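Protein-tyrosine-phosphatase (Vibrio vulnificus, PDB 7DHF) probably removes phosphate from phosphotyrosine residues of proteins, as a low-molecular-weight protein tyrosine phosphatase does, leaving tyrosine and free phosphate. Local coordinates at residues L9-G14 against I86-K91; S72-S77 against T98-E103; K118-P123 against Q136-A141; F111-G116 against Q143-K148. The protein carries 1 engineered substitution. One frame throughout, in Å; residues are numbered along the deposited sequence.

Interaction 1 (L9-G14 against I86-K91). Engineered in segment 9-14: Ala12 (natural residue Cys). With PO4 (phosphate ion), chain E.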
loop_
_atom_site.group_PDB
_atom_site.type_symbol
_atom_site.label_atom_id
_atom_site.label_comp_id
_atom_site.label_asym_id
_atom_site.label_seq_id
_atom_site.Cartn_x
_atom_site.Cartn_y
_atom_site.Cartn_z
ATOM N N LEU A 9 -5.304 -1.150 5.820
ATOM C CA LEU A 9 -3.937 -0.646 5.848
ATOM C C LEU A 9 -3.160 -1.291 4.708
ATOM O O LEU A 9 -3.010 -2.517 4.670
ATOM C CB LEU A 9 -3.274 -0.972 7.188
ATOM C CG LEU A 9 -1.883 -0.375 7.415
ATOM C CD1 LEU A 9 -1.955 1.141 7.564
ATOM C CD2 LEU A 9 -1.223 -1.005 8.629
ATOM N N VAL A 10 -2.672 -0.468 3.784
ATOM C CA VAL A 10 -1.855 -0.940 2.672
ATOM C C VAL A 10 -0.393 -0.841 3.085
ATOM O O VAL A 10 0.068 0.223 3.512
ATOM C CB VAL A 10 -2.135 -0.114 1.407
ATOM C CG1 VAL A 10 -1.291 -0.608 0.242
ATOM C CG2 VAL A 10 -3.615 -0.166 1.062
ATOM N N VAL A 11 0.343 -1.945 2.961
ATOM C CA VAL A 11 1.680 -2.047 3.530
ATOM C C VAL A 11 2.687 -2.435 2.458
ATOM O O VAL A 11 2.443 -3.333 1.645
ATOM C CB VAL A 11 1.715 -3.045 4.704
ATOM C CG1 VAL A 11 3.146 -3.301 5.166
ATOM C CG2 VAL A 11 0.871 -2.522 5.856
ATOM N N ALA A 12 3.825 -1.747 2.470
ATOM C CA ALA A 12 4.994 -2.173 1.718
ATOM C C ALA A 12 6.234 -1.877 2.556
ATOM O O ALA A 12 6.242 -2.168 3.756
ATOM C CB ALA A 12 5.028 -1.510 0.342
ATOM N N VAL A 13 7.276 -1.297 1.963
ATOM C CA VAL A 13 8.580 -1.163 2.615
ATOM C C VAL A 13 8.880 0.289 3.003
ATOM O O VAL A 13 9.115 0.591 4.172
ATOM C CB VAL A 13 9.707 -1.775 1.757
ATOM C CG1 VAL A 13 11.068 -1.568 2.411
ATOM C CG2 VAL A 13 9.443 -3.254 1.528
ATOM N N GLY A 14 8.899 1.193 2.026
ATOM C CA GLY A 14 9.270 2.570 2.296
ATOM C C GLY A 14 8.096 3.485 2.579
ATOM O O GLY A 14 8.263 4.557 3.167
ATOM N N ILE A 86 -5.133 -5.836 6.335
ATOM C CA ILE A 86 -3.817 -5.373 5.917
ATOM C C ILE A 86 -3.502 -6.018 4.577
ATOM O O ILE A 86 -3.585 -7.245 4.442
ATOM C CB ILE A 86 -2.738 -5.726 6.958
ATOM C CG1 ILE A 86 -3.086 -5.100 8.312
ATOM C CG2 ILE A 86 -1.368 -5.254 6.480
ATOM C CD1 ILE A 86 -2.210 -5.569 9.452
ATOM N N LEU A 87 -3.155 -5.195 3.587
ATOM C CA LEU A 87 -2.842 -5.666 2.240
ATOM C C LEU A 87 -1.393 -5.314 1.933
ATOM O O LEU A 87 -1.048 -4.131 1.838
ATOM C CB LEU A 87 -3.781 -5.034 1.216
ATOM C CG LEU A 87 -5.271 -5.336 1.396
ATOM C CD1 LEU A 87 -6.087 -4.611 0.339
ATOM C CD2 LEU A 87 -5.547 -6.830 1.342
ATOM N N VAL A 88 -0.550 -6.334 1.773
ATOM C CA VAL A 88 0.872 -6.139 1.503
ATOM C C VAL A 88 1.121 -6.211 0.003
ATOM O O VAL A 88 0.404 -6.889 -0.741
ATOM C CB VAL A 88 1.755 -7.156 2.261
ATOM C CG1 VAL A 88 1.613 -6.972 3.763
ATOM C CG2 VAL A 88 1.421 -8.589 1.849
ATOM N N MET A 89 2.174 -5.524 -0.443
ATOM C CA MET A 89 2.475 -5.461 -1.869
ATOM C C MET A 89 3.229 -6.689 -2.365
ATOM O O MET A 89 3.127 -7.027 -3.549
ATOM C CB MET A 89 3.260 -4.186 -2.180
ATOM C CG MET A 89 2.400 -2.938 -2.169
ATOM S SD MET A 89 1.224 -2.933 -3.540
ATOM C CE MET A 89 0.112 -1.622 -3.037
ATOM N N GLU A 90 3.980 -7.363 -1.494
ATOM C CA GLU A 90 4.706 -8.573 -1.854
ATOM C C GLU A 90 4.427 -9.654 -0.822
ATOM O O GLU A 90 4.283 -9.371 0.370
ATOM C CB GLU A 90 6.222 -8.333 -1.906
ATOM C CG GLU A 90 6.657 -7.322 -2.949
ATOM C CD GLU A 90 8.157 -7.075 -2.941
ATOM O OE1 GLU A 90 8.921 -8.003 -2.601
ATOM O OE2 GLU A 90 8.574 -5.946 -3.269
ATOM N N LYS A 91 4.365 -10.904 -1.290
ATOM C CA LYS A 91 4.124 -12.017 -0.375
ATOM C C LYS A 91 5.163 -12.049 0.739
ATOM O O LYS A 91 4.829 -12.305 1.901
ATOM C CB LYS A 91 4.113 -13.341 -1.144
ATOM C CG LYS A 91 4.201 -14.589 -0.264
ATOM C CD LYS A 91 3.093 -14.658 0.785
ATOM C CE LYS A 91 1.724 -14.842 0.151
ATOM N NZ LYS A 91 0.866 -15.761 0.949
HETATM P P PO4 E . 6.802 1.373 -1.056
HETATM O O1 PO4 E . 7.596 2.661 -0.981
HETATM O O2 PO4 E . 6.591 1.040 -2.514
HETATM O O3 PO4 E . 5.475 1.620 -0.379
HETATM O O4 PO4 E . 7.580 0.273 -0.371
#
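Val11 and Ile86 meet methyl to methyl on one face of two neighbouring parallel strands, with CG2 of Val11 3.6 Å from CG2 of Ile86. The branches pass at a slant. Ile86 turns CG1 anti to its own carbonyl carbon (chi1 -59°), which sends the short CG2 branch across to Val11 and the longer arm past CB of Leu9. One step on, CG1 of Val88 comes up to CB of Val11 at 4.0 Å, and helix 92-100 lies over this face through His93, Met94 and Leu97. Val10 points to the other face. There Met89 folds back at chi2 (-68°), bringing its terminal CE to 3.7 Å from CG1 of Val10 while its CG rests beside CB of Ala12. Between the two faces the backbones are tied by Leu87 N to Leu9 O and by Val11 N to Leu87 O, the latter 2.8 Å long. Met89 N to Val11 O is weaker and bent, as the strands begin to part. Beyond Ala12, an engineered residue replacing the predicted nucleophilic cysteine, the chain enters the phosphatase P-loop: Val13 N and Gly14 N both donate to phosphate O4, the first at 2.8 Å. The amides of Ile16, Cys17 and Arg18 and the hydroxyl of Ser19 complete the grip. An apolar, hydrogen-bonded sheet core thus ends in a cradle of N-H groups that would favour a phosphate anion.

Interaction 2 (S72-S77 against T98-E103)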
loop_
_atom_site.group_PDB
_atom_site.type_symbol
_atom_site.label_atom_id
_atom_site.label_comp_id
_atom_site.label_asym_id
_atom_site.label_seq_id
_atom_site.Cartn_x
_atom_site.Cartn_y
_atom_site.Cartn_z
ATOM N N SER A 72 4.979 9.344 4.896
ATOM C CA SER A 72 5.403 7.977 5.163
ATOM C C SER A 72 5.423 7.708 6.664
ATOM O O SER A 72 5.868 8.544 7.455
ATOM C CB SER A 72 6.799 7.752 4.585
ATOM O OG SER A 72 7.331 6.505 4.994
ATOM N N GLN A 73 4.927 6.533 7.056
ATOM C CA GLN A 73 4.933 6.132 8.455
ATOM C C GLN A 73 5.393 4.685 8.581
ATOM O O GLN A 73 5.249 3.878 7.658
ATOM C CB GLN A 73 3.560 6.309 9.123
ATOM C CG GLN A 73 2.531 5.241 8.778
ATOM C CD GLN A 73 1.228 5.449 9.520
ATOM O OE1 GLN A 73 1.222 5.836 10.690
ATOM N NE2 GLN A 73 0.115 5.204 8.842
ATOM N N GLN A 74 5.914 4.366 9.763
ATOM C CA GLN A 74 6.465 3.051 10.054
ATOM C C GLN A 74 5.372 2.096 10.519
ATOM O O GLN A 74 4.472 2.474 11.276
ATOM C CB GLN A 74 7.519 3.181 11.156
ATOM C CG GLN A 74 8.037 1.864 11.727
ATOM C CD GLN A 74 8.774 1.022 10.706
ATOM O OE1 GLN A 74 9.552 1.538 9.904
ATOM N NE2 GLN A 74 8.530 -0.283 10.731
ATOM N N LEU A 75 5.467 0.850 10.064
ATOM C CA LEU A 75 4.551 -0.185 10.515
ATOM C C LEU A 75 4.910 -0.607 11.933
ATOM O O LEU A 75 6.061 -0.956 12.215
ATOM C CB LEU A 75 4.647 -1.388 9.583
ATOM C CG LEU A 75 3.687 -2.541 9.872
ATOM C CD1 LEU A 75 2.276 -2.193 9.426
ATOM C CD2 LEU A 75 4.169 -3.800 9.181
ATOM N N THR A 76 3.926 -0.572 12.829
ATOM C CA THR A 76 4.110 -1.006 14.205
ATOM C C THR A 76 2.967 -1.933 14.589
ATOM O O THR A 76 1.928 -1.980 13.928
ATOM C CB THR A 76 4.111 0.173 15.187
ATOM O OG1 THR A 76 2.803 0.756 15.230
ATOM C CG2 THR A 76 5.127 1.226 14.775
ATOM N N SER A 77 3.171 -2.675 15.679
ATOM C CA SER A 77 2.109 -3.532 16.194
ATOM C C SER A 77 0.893 -2.709 16.598
ATOM O O SER A 77 -0.248 -3.089 16.313
ATOM C CB SER A 77 2.626 -4.340 17.382
ATOM O OG SER A 77 1.574 -5.042 18.020
ATOM N N THR A 98 4.743 -9.969 10.278
ATOM C CA THR A 98 4.436 -10.763 11.462
ATOM C C THR A 98 5.582 -10.780 12.464
ATOM O O THR A 98 5.343 -11.025 13.651
ATOM C CB THR A 98 4.041 -12.184 11.058
ATOM O OG1 THR A 98 5.068 -12.761 10.245
ATOM C CG2 THR A 98 2.727 -12.172 10.289
ATOM N N GLN A 99 6.817 -10.532 12.022
ATOM C CA GLN A 99 7.898 -10.290 12.972
ATOM C C GLN A 99 7.573 -9.095 13.859
ATOM O O GLN A 99 7.867 -9.100 15.060
ATOM C CB GLN A 99 9.208 -10.038 12.225
ATOM C CG GLN A 99 9.847 -11.275 11.619
ATOM C CD GLN A 99 11.129 -10.952 10.871
ATOM O OE1 GLN A 99 11.223 -9.932 10.188
ATOM N NE2 GLN A 99 12.128 -11.817 11.006
ATOM N N ILE A 100 6.965 -8.060 13.278
ATOM C CA ILE A 100 6.618 -6.858 14.028
ATOM C C ILE A 100 5.312 -7.053 14.788
ATOM O O ILE A 100 5.190 -6.644 15.948
ATOM C CB ILE A 100 6.548 -5.654 13.068
ATOM C CG1 ILE A 100 7.916 -5.394 12.431
ATOM C CG2 ILE A 100 6.055 -4.408 13.799
ATOM C CD1 ILE A 100 7.873 -4.458 11.238
ATOM N N ALA A 101 4.324 -7.676 14.150
ATOM C CA ALA A 101 2.978 -7.812 14.707
ATOM C C ALA A 101 2.481 -9.224 14.446
ATOM O O ALA A 101 1.664 -9.457 13.546
ATOM C CB ALA A 101 2.029 -6.783 14.090
ATOM N N PRO A 102 2.953 -10.204 15.219
ATOM C CA PRO A 102 2.514 -11.589 14.979
ATOM C C PRO A 102 1.010 -11.770 15.068
ATOM O O PRO A 102 0.453 -12.621 14.362
ATOM C CB PRO A 102 3.254 -12.391 16.059
ATOM C CG PRO A 102 3.617 -11.389 17.105
ATOM C CD PRO A 102 3.852 -10.102 16.381
ATOM N N GLU A 103 0.333 -10.990 15.910
ATOM C CA GLU A 103 -1.115 -11.081 16.050
ATOM C C GLU A 103 -1.866 -10.660 14.792
ATOM O O GLU A 103 -3.072 -10.913 14.702
ATOM C CB GLU A 103 -1.592 -10.245 17.244
ATOM C CG GLU A 103 -1.397 -8.733 17.106
ATOM C CD GLU A 103 0.041 -8.292 17.309
ATOM O OE1 GLU A 103 0.857 -9.115 17.773
ATOM O OE2 GLU A 103 0.356 -7.124 17.002
#
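Ile100 and Leu75 form the close-packed end of this contact. The CG2 methyl of Ile100 sits 3.8 Å from Leu75 O and reaches on to the CA of Thr76, so one branch presses along the backbone of 75-77 while the other, CD1, turns toward the leucine methyls. Ala101 continues the seam, its CB 3.9 Å from Ser77 CA. Leu75, modelled in two conformers, runs inward to Leu9 and Val11 of strand 7-12, and Ala101 also meets Cys80; both residues are buried. Here the last turn of helix 92-100 and the chain leaving it lie against the loop that leads into helix 77-80, on the side of the parallel sheet away from the C-terminal helix.

Toward solvent the character changes. Ser77 OG donates to Glu103 OE2 at 2.6 Å, approaching on the syn side but 30° out of the carboxylate plane. Glu103 gets there by a doubled-back chain, its CG lodged between backbone N and carbonyl carbon (chi1 66°) and a second bend following at chi2. Ser77 also has two deposited conformers, and the bond belongs to the one described, so it probably holds only part of the time. Gln74 is held more fully: its NE2 donates to Leu75 O at 3.0 Å and also to Ile40 O, while OE1 accepts from Glu43 N. Thr76 caps helix 77-80 through OG1 and Leu79 N. The cohesion is therefore mainly apolar, with a single charged hydrogen bond on the solvent side that is likely to be sensitive to solvent and to the rotation of Ser77.

Interaction 3 (K118-P123 against Q136-A141)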
loop_
_atom_site.group_PDB
_atom_site.type_symbol
_atom_site.label_atom_id
_atom_site.label_comp_id
_atom_site.label_asym_id
_atom_site.label_seq_id
_atom_site.Cartn_x
_atom_site.Cartn_y
_atom_site.Cartn_z
ATOM N N LYS A 118 -0.094 -12.020 -7.461
ATOM C CA LYS A 118 1.156 -11.489 -7.985
ATOM C C LYS A 118 1.720 -10.425 -7.054
ATOM O O LYS A 118 0.978 -9.594 -6.520
ATOM C CB LYS A 118 0.924 -10.853 -9.357
ATOM C CG LYS A 118 1.133 -11.778 -10.547
ATOM C CD LYS A 118 0.579 -11.176 -11.845
ATOM C CE LYS A 118 1.118 -9.780 -12.155
ATOM N NZ LYS A 118 2.550 -9.785 -12.553
ATOM N N ASP A 119 3.037 -10.448 -6.874
ATOM C CA ASP A 119 3.726 -9.353 -6.207
ATOM C C ASP A 119 3.741 -8.123 -7.108
ATOM O O ASP A 119 3.724 -8.225 -8.338
ATOM C CB ASP A 119 5.174 -9.737 -5.906
ATOM C CG ASP A 119 5.296 -10.774 -4.811
ATOM O OD1 ASP A 119 4.277 -11.102 -4.170
ATOM O OD2 ASP A 119 6.429 -11.247 -4.579
ATOM N N ILE A 120 3.776 -6.954 -6.483
ATOM C CA ILE A 120 3.880 -5.684 -7.198
ATOM C C ILE A 120 5.253 -5.095 -6.886
ATOM O O ILE A 120 5.517 -4.717 -5.733
ATOM C CB ILE A 120 2.739 -4.733 -6.815
ATOM C CG1 ILE A 120 1.401 -5.352 -7.239
ATOM C CG2 ILE A 120 2.944 -3.361 -7.461
ATOM C CD1 ILE A 120 0.180 -4.590 -6.788
ATOM N N PRO A 121 6.162 -5.008 -7.857
ATOM C CA PRO A 121 7.542 -4.616 -7.554
ATOM C C PRO A 121 7.701 -3.127 -7.280
ATOM O O PRO A 121 6.960 -2.283 -7.791
ATOM C CB PRO A 121 8.305 -5.018 -8.820
ATOM C CG PRO A 121 7.293 -4.945 -9.901
ATOM C CD PRO A 121 5.985 -5.342 -9.282
ATOM N N ASP A 122 8.708 -2.821 -6.472
ATOM C CA ASP A 122 8.983 -1.452 -6.050
ATOM C C ASP A 122 9.568 -0.650 -7.209
ATOM O O ASP A 122 10.605 -1.048 -7.757
ATOM C CB ASP A 122 9.981 -1.510 -4.898
ATOM C CG ASP A 122 10.248 -0.154 -4.276
ATOM O OD1 ASP A 122 9.615 0.839 -4.688
ATOM O OD2 ASP A 122 11.086 -0.092 -3.352
ATOM N N PRO A 123 8.957 0.462 -7.614
ATOM C CA PRO A 123 9.517 1.278 -8.702
ATOM C C PRO A 123 10.538 2.316 -8.260
ATOM O O PRO A 123 11.053 3.046 -9.115
ATOM C CB PRO A 123 8.267 1.982 -9.242
ATOM C CG PRO A 123 7.429 2.197 -8.031
ATOM C CD PRO A 123 7.650 0.978 -7.163
ATOM N N GLN A 136 -0.395 0.364 -12.875
ATOM C CA GLN A 136 -1.297 -0.536 -13.586
ATOM C C GLN A 136 -1.679 -1.729 -12.721
ATOM O O GLN A 136 -2.862 -2.067 -12.595
ATOM C CB GLN A 136 -0.641 -1.007 -14.884
ATOM C CG GLN A 136 -1.519 -1.923 -15.723
ATOM C CD GLN A 136 -2.731 -1.211 -16.285
ATOM O OE1 GLN A 136 -2.680 -0.015 -16.572
ATOM N NE2 GLN A 136 -3.827 -1.941 -16.446
ATOM N N LEU A 137 -0.684 -2.394 -12.128
ATOM C CA LEU A 137 -0.974 -3.544 -11.278
ATOM C C LEU A 137 -1.786 -3.134 -10.059
ATOM O O LEU A 137 -2.732 -3.828 -9.673
ATOM C CB LEU A 137 0.323 -4.231 -10.854
ATOM C CG LEU A 137 1.148 -4.880 -11.968
ATOM C CD1 LEU A 137 2.441 -5.446 -11.403
ATOM C CD2 LEU A 137 0.363 -5.967 -12.688
ATOM N N ILE A 138 -1.425 -2.014 -9.431
ATOM C CA ILE A 138 -2.167 -1.546 -8.263
ATOM C C ILE A 138 -3.615 -1.263 -8.637
ATOM O O ILE A 138 -4.544 -1.632 -7.909
ATOM C CB ILE A 138 -1.468 -0.317 -7.651
ATOM C CG1 ILE A 138 -0.141 -0.736 -7.016
ATOM C CG2 ILE A 138 -2.368 0.374 -6.629
ATOM C CD1 ILE A 138 0.746 0.420 -6.602
ATOM N N ASP A 139 -3.827 -0.616 -9.784
ATOM C CA ASP A 139 -5.176 -0.289 -10.233
ATOM C C ASP A 139 -5.997 -1.555 -10.463
ATOM O O ASP A 139 -7.106 -1.695 -9.936
ATOM C CB ASP A 139 -5.076 0.544 -11.514
ATOM C CG ASP A 139 -6.409 1.101 -11.966
ATOM O OD1 ASP A 139 -7.363 1.118 -11.161
ATOM O OD2 ASP A 139 -6.492 1.544 -13.131
ATOM N N GLU A 140 -5.465 -2.491 -11.249
ATOM C CA GLU A 140 -6.177 -3.741 -11.499
ATOM C C GLU A 140 -6.463 -4.480 -10.198
ATOM O O GLU A 140 -7.570 -4.993 -9.992
ATOM C CB GLU A 140 -5.342 -4.631 -12.419
ATOM C CG GLU A 140 -5.175 -4.104 -13.833
ATOM C CD GLU A 140 -4.362 -5.043 -14.707
ATOM O OE1 GLU A 140 -4.380 -6.265 -14.443
ATOM O OE2 GLU A 140 -3.706 -4.560 -15.655
ATOM N N ALA A 141 -5.467 -4.554 -9.312
ATOM C CA ALA A 141 -5.630 -5.279 -8.057
ATOM C C ALA A 141 -6.658 -4.607 -7.157
ATOM O O ALA A 141 -7.468 -5.286 -6.513
ATOM C CB ALA A 141 -4.279 -5.367 -7.350
#
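Gln136 NE2 reaches Glu140 OE2 at 2.7 Å along one turn of helix 128-146, whose next two residues, Leu137 and Ile138, carry the contact with Ile120. That bond is almost straight (175°), lies in the glutamine amide plane and takes the anti lone pair of the carboxylate. The partner segment, 118-123, belongs to the loop that carries the general-acid aspartate in low-molecular-weight tyrosine phosphatases, here Asp122, the predicted proton donor. The contact between the segments is made almost wholly by hydrocarbon. Ile120 and Leu137 slide past each other in opposite directions, with Ile120 CG1 3.9 Å from Leu137 CB. Because Ile120 keeps CG1 anti to its carbonyl carbon (chi1 -63°), its CD1 extends over the helix and meets Ile138 CG1 at about a right angle, again 3.9 Å away. The buried Ile120 also touches Met89 and Phe111, and its carbonyl O accepts from Arg18 NH1, two residues before Asp122. Asp122 does not touch 136-141; its OD1 accepts from Tyr124 N, and its OD2 is hydrogen-bonded to a glycerol that probably came from the crystallisation liquor. Leu137 spreads its two methyls toward different neighbours: CD1 faces the Pro121 ring at CD, 4.1 Å away, while CD2 lies 3.9 Å from CE of Lys118, whose chain crosses it roughly at right angles after bending at chi3 and chi4.

Interaction 4 (F111-G116 against Q143-K148)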
loop_
_atom_site.group_PDB
_atom_site.type_symbol
_atom_site.label_atom_id
_atom_site.label_comp_id
_atom_site.label_asym_id
_atom_site.label_seq_id
_atom_site.Cartn_x
_atom_site.Cartn_y
_atom_site.Cartn_z
ATOM N N PHE A 111 -2.071 -7.605 -1.661
ATOM C CA PHE A 111 -2.728 -6.584 -2.470
ATOM C C PHE A 111 -3.106 -7.138 -3.839
ATOM O O PHE A 111 -4.225 -6.923 -4.316
ATOM C CB PHE A 111 -1.834 -5.350 -2.610
ATOM C CG PHE A 111 -2.584 -4.111 -3.003
ATOM C CD1 PHE A 111 -3.031 -3.222 -2.037
ATOM C CD2 PHE A 111 -2.859 -3.840 -4.332
ATOM C CE1 PHE A 111 -3.731 -2.086 -2.391
ATOM C CE2 PHE A 111 -3.561 -2.704 -4.692
ATOM C CZ PHE A 111 -3.996 -1.826 -3.719
ATOM N N GLY A 112 -2.198 -7.878 -4.473
ATOM C CA GLY A 112 -2.464 -8.440 -5.783
ATOM C C GLY A 112 -3.074 -9.830 -5.763
ATOM O O GLY A 112 -2.870 -10.610 -6.697
ATOM N N GLN A 113 -3.848 -10.153 -4.724
ATOM C CA GLN A 113 -4.423 -11.493 -4.636
ATOM C C GLN A 113 -5.236 -11.842 -5.877
ATOM O O GLN A 113 -5.181 -12.977 -6.363
ATOM C CB GLN A 113 -5.296 -11.635 -3.389
ATOM C CG GLN A 113 -6.085 -12.940 -3.401
ATOM C CD GLN A 113 -6.703 -13.307 -2.070
ATOM O OE1 GLN A 113 -6.581 -12.588 -1.081
ATOM N NE2 GLN A 113 -7.382 -14.445 -2.045
ATOM N N TRP A 114 -5.997 -10.888 -6.403
ATOM C CA TRP A 114 -6.995 -11.179 -7.423
ATOM C C TRP A 114 -6.461 -11.058 -8.841
ATOM O O TRP A 114 -7.219 -11.277 -9.794
ATOM C CB TRP A 114 -8.205 -10.266 -7.219
ATOM C CG TRP A 114 -8.720 -10.385 -5.829
ATOM C CD1 TRP A 114 -8.723 -9.424 -4.861
ATOM C CD2 TRP A 114 -9.278 -11.559 -5.232
ATOM N NE1 TRP A 114 -9.260 -9.924 -3.700
ATOM C CE2 TRP A 114 -9.612 -11.233 -3.904
ATOM C CE3 TRP A 114 -9.536 -12.852 -5.696
ATOM C CZ2 TRP A 114 -10.190 -12.153 -3.034
ATOM C CZ3 TRP A 114 -10.112 -13.764 -4.832
ATOM C CH2 TRP A 114 -10.431 -13.410 -3.516
ATOM N N ILE A 115 -5.176 -10.760 -9.003
ATOM C CA ILE A 115 -4.548 -10.728 -10.319
ATOM C C ILE A 115 -3.498 -11.827 -10.385
ATOM O O ILE A 115 -2.367 -11.602 -10.825
ATOM C CB ILE A 115 -3.967 -9.335 -10.642
ATOM C CG1 ILE A 115 -3.017 -8.859 -9.534
ATOM C CG2 ILE A 115 -5.100 -8.339 -10.844
ATOM C CD1 ILE A 115 -2.193 -7.632 -9.913
ATOM N N GLY A 116 -3.866 -13.026 -9.942
ATOM C CA GLY A 116 -2.952 -14.149 -9.953
ATOM C C GLY A 116 -2.052 -14.245 -8.746
ATOM O O GLY A 116 -1.005 -14.898 -8.825
ATOM N N GLN A 143 -9.198 -2.579 -8.046
ATOM C CA GLN A 143 -10.538 -2.750 -8.596
ATOM C C GLN A 143 -11.158 -4.053 -8.123
ATOM O O GLN A 143 -12.345 -4.102 -7.782
ATOM C CB GLN A 143 -10.489 -2.741 -10.123
ATOM C CG GLN A 143 -10.210 -1.397 -10.750
ATOM C CD GLN A 143 -10.125 -1.491 -12.257
ATOM O OE1 GLN A 143 -10.820 -2.297 -12.877
ATOM N NE2 GLN A 143 -9.271 -0.669 -12.856
ATOM N N ALA A 144 -10.366 -5.126 -8.103
ATOM C CA ALA A 144 -10.885 -6.424 -7.695
ATOM C C ALA A 144 -11.210 -6.445 -6.207
ATOM O O ALA A 144 -12.256 -6.968 -5.804
ATOM C CB ALA A 144 -9.880 -7.516 -8.051
ATOM N N TRP A 145 -10.333 -5.880 -5.374
ATOM C CA TRP A 145 -10.611 -5.820 -3.943
ATOM C C TRP A 145 -11.870 -5.012 -3.660
ATOM O O TRP A 145 -12.658 -5.363 -2.774
ATOM C CB TRP A 145 -9.424 -5.207 -3.197
ATOM C CG TRP A 145 -8.395 -6.204 -2.779
ATOM C CD1 TRP A 145 -7.106 -6.290 -3.218
ATOM C CD2 TRP A 145 -8.568 -7.265 -1.833
ATOM N NE1 TRP A 145 -6.466 -7.339 -2.605
ATOM C CE2 TRP A 145 -7.342 -7.954 -1.749
ATOM C CE3 TRP A 145 -9.642 -7.700 -1.049
ATOM C CZ2 TRP A 145 -7.160 -9.053 -0.915
ATOM C CZ3 TRP A 145 -9.458 -8.792 -0.222
ATOM C CH2 TRP A 145 -8.228 -9.456 -0.161
ATOM N N ALA A 146 -12.076 -3.920 -4.401
ATOM C CA ALA A 146 -13.204 -3.035 -4.129
ATOM C C ALA A 146 -14.541 -3.751 -4.271
ATOM O O ALA A 146 -15.512 -3.383 -3.604
ATOM C CB ALA A 146 -13.151 -1.821 -5.055
ATOM N N LYS A 147 -14.616 -4.768 -5.128
ATOM C CA LYS A 147 -15.860 -5.506 -5.306
ATOM C C LYS A 147 -16.123 -6.510 -4.193
ATOM O O LYS A 147 -17.226 -7.065 -4.136
ATOM C CB LYS A 147 -15.835 -6.263 -6.636
ATOM C CG LYS A 147 -15.753 -5.380 -7.866
ATOM C CD LYS A 147 -15.692 -6.219 -9.133
ATOM C CE LYS A 147 -15.785 -5.357 -10.379
ATOM N NZ LYS A 147 -15.843 -6.173 -11.625
ATOM N N LYS A 148 -15.159 -6.746 -3.304
ATOM C CA LYS A 148 -15.264 -7.805 -2.311
ATOM C C LYS A 148 -15.265 -7.300 -0.876
ATOM O O LYS A 148 -15.450 -8.107 0.045
ATOM C CB LYS A 148 -14.116 -8.806 -2.492
ATOM C CG LYS A 148 -14.074 -9.436 -3.873
ATOM C CD LYS A 148 -12.821 -10.266 -4.071
ATOM C CE LYS A 148 -12.825 -10.941 -5.430
ATOM N NZ LYS A 148 -12.924 -9.959 -6.543
#
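Trp114 drives the N-H corner of its indole down onto the flat of Trp145: NE1 stands 3.2 Å above the Trp145 ring plane, over its centre. The pair is an edge-to-face stack, with the planes 72° apart and the five-membered ring of Trp114 centred 4.3 Å from the six-membered ring of Trp145. Trp114 is clasped in turn. Lys148, in the conformer described, lays its aliphatic end over one face, with CE 3.5 Å from the centroid of the six-membered ring, and its NZ makes a cation-pi contact with the five-membered ring; CG of the neighbouring Gln113 covers the opposite face. Near the base of the indole, Ala144 CB approaches Trp114 CB to 3.3 Å, a tight fit.

These residues join the loop that follows the edge strand 108-110 to the end of the C-terminal helix 128-146, which lies on the sheet face bearing Leu87. Trp145 touches Leu87 there, and its edge is turned toward the face of Phe111, completing a three-ring aromatic cluster. Trp145 NE1 gives a weak, bent bond to Phe111 O at 2.9 Å, and it also donates to Leu110 O, so one indole N-H serves two successive carbonyls as strand 108-110 ends. Gln113, extended beyond CG, brings OE1 to 3.6 Å from CZ2 of Trp145, with its amide plane nearly perpendicular to the ring. At the exposed side Lys148 bends at chi4 (58°), and NZ donates to Ala144 O from above the carbonyl plane, while Lys147 N reaches the same oxygen from the opposite face.

Overall arrangement
From the N terminus, interaction 1 pairs strand 7-12 with strand 85-88, closing a 71-residue loop. Interaction 2 opens inside that loop at 72-77 and closes beyond it, at the end of helix 92-100, so the two cross; Leu75 packs on Leu9 and Val11 between them. Interactions 3 and 4 both come later in the chain, in series with the first two. Interaction 4 is the wider, running from 111-116 to 143-148, and 118-123 with 136-141 falls within its span; both use helix 128-146. Backbone bonds from Val88 O to Phe111 N and from Met89 O to Ile120 N tie the sheet to this C-terminal half. Interaction 2 touches neither later contact, its nearest atoms about 11 Å from interaction 3.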